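Local coordinates for protein ATP phosphoribosyltransferase (Thermotoga maritima, PDB 1O63) that probably catalyses the first step of histidine biosynthesis, condensing ATP with 5-phosphoribose 1-diphosphate to give phosphoribosyl-ATP and diphosphate, at residues A[112-117]-A[125-130]. Numbering follows the deposited sequence.
Sequences NVTQRY and CRIIPL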
ATOM      1  N   ASN A 112      10.604  -4.086   8.195  1.00 24.28           N
ATOM      2  CA  ASN A 112      11.009  -4.965   9.295  1.00 24.93           C
ATOM      3  C   ASN A 112      11.831  -6.140   8.778  1.00 24.25           C
ATOM      4  O   ASN A 112      12.827  -6.533   9.372  1.00 22.24           O
ATOM      5  CB  ASN A 112       9.806  -5.465  10.102  1.00 27.16           C
ATOM      6  CG  ASN A 112       9.074  -4.316  10.778  1.00 32.04           C
ATOM      7  OD1 ASN A 112       9.693  -3.341  11.182  1.00 28.66           O
ATOM      8  ND2 ASN A 112       7.741  -4.409  10.840  1.00 33.37           N
ATOM      9  N   VAL A 113      11.331  -6.761   7.679  1.00 21.98           N
ATOM     10  CA  VAL A 113      12.106  -7.808   7.011  1.00 20.37           C
ATOM     11  C   VAL A 113      13.523  -7.296   6.691  1.00 20.93           C
ATOM     12  O   VAL A 113      14.508  -7.961   6.952  1.00 20.14           O
ATOM     13  CB  VAL A 113      11.412  -8.200   5.689  1.00 20.83           C
ATOM     14  CG1 VAL A 113      12.377  -8.857   4.723  1.00 19.61           C
ATOM     15  CG2 VAL A 113      10.246  -9.142   6.031  1.00 19.84           C
ATOM     16  N   THR A 114      13.620  -6.104   6.103  1.00 22.39           N
ATOM     17  CA  THR A 114      14.931  -5.548   5.727  1.00 21.91           C
ATOM     18  C   THR A 114      15.768  -5.287   6.977  1.00 24.03           C
ATOM     19  O   THR A 114      16.948  -5.665   7.034  1.00 21.99           O
ATOM     20  CB  THR A 114      14.895  -4.310   4.854  0.50 26.64           C
ATOM     21  OG1 THR A 114      16.248  -3.738   4.791  0.50 29.14           O
ATOM     22  CG2 THR A 114      14.031  -3.201   5.395  0.50 29.33           C
ATOM     23  N   GLN A 115      15.157  -4.727   8.024  1.00 23.25           N
ATOM     24  CA  GLN A 115      15.920  -4.486   9.260  1.00 27.36           C
ATOM     25  C   GLN A 115      16.435  -5.801   9.825  1.00 28.12           C
ATOM     26  O   GLN A 115      17.603  -5.890  10.235  1.00 30.81           O
ATOM     27  CB  GLN A 115      15.058  -3.751  10.280  1.00 31.67           C
ATOM     28  CG  GLN A 115      15.656  -3.727  11.697  1.00 36.09           C
ATOM     29  CD  GLN A 115      16.857  -2.810  11.767  1.00 40.62           C
ATOM     30  OE1 GLN A 115      17.019  -1.932  10.913  1.00 44.60           O
ATOM     31  NE2 GLN A 115      17.710  -2.987  12.768  1.00 41.27           N
ATOM     32  N   ARG A 116      15.605  -6.854   9.806  1.00 27.40           N
ATOM     33  CA  ARG A 116      16.039  -8.163  10.308  1.00 26.27           C
ATOM     34  C   ARG A 116      17.210  -8.700   9.491  1.00 28.17           C
ATOM     35  O   ARG A 116      18.122  -9.365  10.003  1.00 24.72           O
ATOM     36  CB  ARG A 116      14.875  -9.150  10.277  1.00 32.38           C
ATOM     37  CG  ARG A 116      15.067 -10.422  11.071  1.00 36.10           C
ATOM     38  CD  ARG A 116      13.780 -11.254  11.147  1.00 34.44           C
ATOM     39  NE  ARG A 116      12.733 -10.489  11.799  1.00 40.69           N
ATOM     40  CZ  ARG A 116      11.598 -10.062  11.261  1.00 40.75           C
ATOM     41  NH1 ARG A 116      11.296 -10.369  10.005  1.00 37.73           N
ATOM     42  NH2 ARG A 116      10.771  -9.345  12.016  1.00 41.15           N
ATOM     43  N   TYR A 117      17.155  -8.488   8.177  1.00 25.81           N
ATOM     44  CA  TYR A 117      18.224  -8.913   7.287  1.00 26.56           C
ATOM     45  C   TYR A 117      19.511  -8.195   7.640  1.00 27.35           C
ATOM     46  O   TYR A 117      20.511  -8.846   8.009  1.00 26.67           O
ATOM     47  CB  TYR A 117      17.818  -8.744   5.818  1.00 26.96           C
ATOM     48  CG  TYR A 117      18.915  -9.209   4.870  1.00 27.57           C
ATOM     49  CD1 TYR A 117      19.735  -8.287   4.236  1.00 28.76           C
ATOM     50  CD2 TYR A 117      19.166 -10.573   4.710  1.00 27.02           C
ATOM     51  CE1 TYR A 117      20.766  -8.715   3.410  1.00 30.14           C
ATOM     52  CE2 TYR A 117      20.179 -11.008   3.883  1.00 27.23           C
ATOM     53  CZ  TYR A 117      20.966 -10.067   3.231  1.00 30.73           C
ATOM     54  OH  TYR A 117      21.986 -10.490   2.394  1.00 32.05           O
ATOM     55  N   CYS A 125      22.274   0.072   8.314  1.00 36.88           N
ATOM     56  CA  CYS A 125      21.431   0.351   7.147  1.00 35.21           C
ATOM     57  C   CYS A 125      20.578   1.584   7.313  1.00 34.81           C
ATOM     58  O   CYS A 125      20.054   1.890   8.395  1.00 37.53           O
ATOM     59  CB  CYS A 125      20.522  -0.890   6.918  1.00 35.34           C
ATOM     60  SG  CYS A 125      21.372  -2.389   6.411  1.00 34.12           S
ATOM     61  N   ARG A 126      20.385   2.312   6.241  1.00 34.51           N
ATOM     62  CA  ARG A 126      19.484   3.471   6.191  1.00 34.36           C
ATOM     63  C   ARG A 126      18.266   3.002   5.361  1.00 32.11           C
ATOM     64  O   ARG A 126      18.400   2.895   4.135  1.00 29.08           O
ATOM     65  CB  ARG A 126      20.210   4.616   5.515  1.00 39.59           C
ATOM     66  CG  ARG A 126      19.656   5.998   5.708  1.00 49.64           C
ATOM     67  CD  ARG A 126      19.871   6.514   7.130  1.00 56.59           C
ATOM     68  NE  ARG A 126      20.261   7.905   7.154  1.00 61.82           N
ATOM     69  CZ  ARG A 126      19.648   8.938   6.602  1.00 63.49           C
ATOM     70  NH1 ARG A 126      20.180  10.159   6.729  1.00 66.11           N
ATOM     71  NH2 ARG A 126      18.526   8.809   5.918  1.00 64.00           N
ATOM     72  N   ILE A 127      17.208   2.582   6.037  1.00 28.68           N
ATOM     73  CA  ILE A 127      16.085   1.945   5.326  1.00 29.05           C
ATOM     74  C   ILE A 127      15.049   2.927   4.828  1.00 29.09           C
ATOM     75  O   ILE A 127      14.397   3.621   5.604  1.00 30.13           O
ATOM     76  CB  ILE A 127      15.390   0.885   6.198  1.00 26.82           C
ATOM     77  CG1 ILE A 127      16.381  -0.179   6.646  1.00 29.47           C
ATOM     78  CG2 ILE A 127      14.227   0.239   5.434  1.00 25.13           C
ATOM     79  CD1 ILE A 127      15.802  -1.146   7.673  1.00 30.19           C
ATOM     80  N   ILE A 128      14.781   2.884   3.518  1.00 27.40           N
ATOM     81  CA  ILE A 128      13.812   3.802   2.919  1.00 27.39           C
ATOM     82  C   ILE A 128      12.548   3.098   2.460  1.00 25.94           C
ATOM     83  O   ILE A 128      12.543   2.416   1.434  1.00 24.54           O
ATOM     84  CB  ILE A 128      14.475   4.516   1.711  1.00 28.09           C
ATOM     85  CG1 ILE A 128      15.753   5.233   2.214  1.00 30.13           C
ATOM     86  CG2 ILE A 128      13.491   5.484   1.091  1.00 26.97           C
ATOM     87  CD1 ILE A 128      16.601   5.832   1.124  1.00 33.68           C
ATOM     88  N   PRO A 129      11.447   3.274   3.181  1.00 26.97           N
ATOM     89  CA  PRO A 129      10.189   2.649   2.874  1.00 27.58           C
ATOM     90  C   PRO A 129       9.519   3.212   1.629  1.00 27.81           C
ATOM     91  O   PRO A 129       9.415   4.431   1.493  1.00 28.27           O
ATOM     92  CB  PRO A 129       9.288   2.945   4.075  1.00 27.97           C
ATOM     93  CG  PRO A 129      10.179   3.441   5.135  1.00 29.88           C
ATOM     94  CD  PRO A 129      11.369   4.064   4.444  1.00 27.96           C
ATOM     95  N   LEU A 130       9.080   2.335   0.750  1.00 27.61           N
ATOM     96  CA  LEU A 130       8.394   2.737  -0.490  1.00 26.06           C
ATOM     97  C   LEU A 130       7.104   1.919  -0.582  1.00 27.97           C
ATOM     98  O   LEU A 130       7.047   0.809  -0.010  1.00 25.85           O
ATOM     99  CB  LEU A 130       9.273   2.423  -1.704  1.00 24.18           C
ATOM    100  CG  LEU A 130      10.515   3.290  -1.902  1.00 24.73           C
ATOM    101  CD1 LEU A 130      11.283   2.881  -3.157  1.00 23.01           C
ATOM    102  CD2 LEU A 130      10.119   4.765  -1.988  1.00 22.29           C
TER
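A small, mainly apolar helix-on-strand contact, in which Thr114 and Gln115 of helix 111-121 meet Ile127 of strand 125-129, packs the helix of a beta-alpha-beta unit on the unit's second strand; strand 104-108 is the first. Strand 125-129 pairs with strand 104-108 and is an outermost strand of the sheet within this chain; Ile127 is the residue whose side chain touches the helical segment. Thr114 and Ile127 extend toward each other tip to tip. Methyl meets methyl at 3.4 Å between Thr114 CG2 and Ile127 CG2, closer than usual for two carbons but doubtful as a sign of strain, because Thr114 is modelled in two conformers. The isoleucine straddles this methyl, its CD1 lying 3.5 Å from Thr114 CG2. With chi1 of 169°, Thr114 turns OG1 anti to its own nitrogen and leaves CG2 as the nearest branch; OG1 meets Ile127 CD1 at 3.9 Å. Gln115 crosses the isoleucine at roughly a right angle. Its bend at chi2 (71°) brings OE1 to 3.5 Å from Ile127 CD1, and CB packs on the same methyl at 3.8 Å, while NE2 is hydrogen-bonded to Glu119 one turn later. Thr108 touches both Thr114 and Ile127, and the Cys118–Cys125 disulfide ties helix to strand covalently. Cohesion between the segments is therefore van der Waals contact, mostly of methyls, with Gln115 CB and OE1 adding to it; Thr114 OG1 is buried without a hydrogen-bond partner in the model.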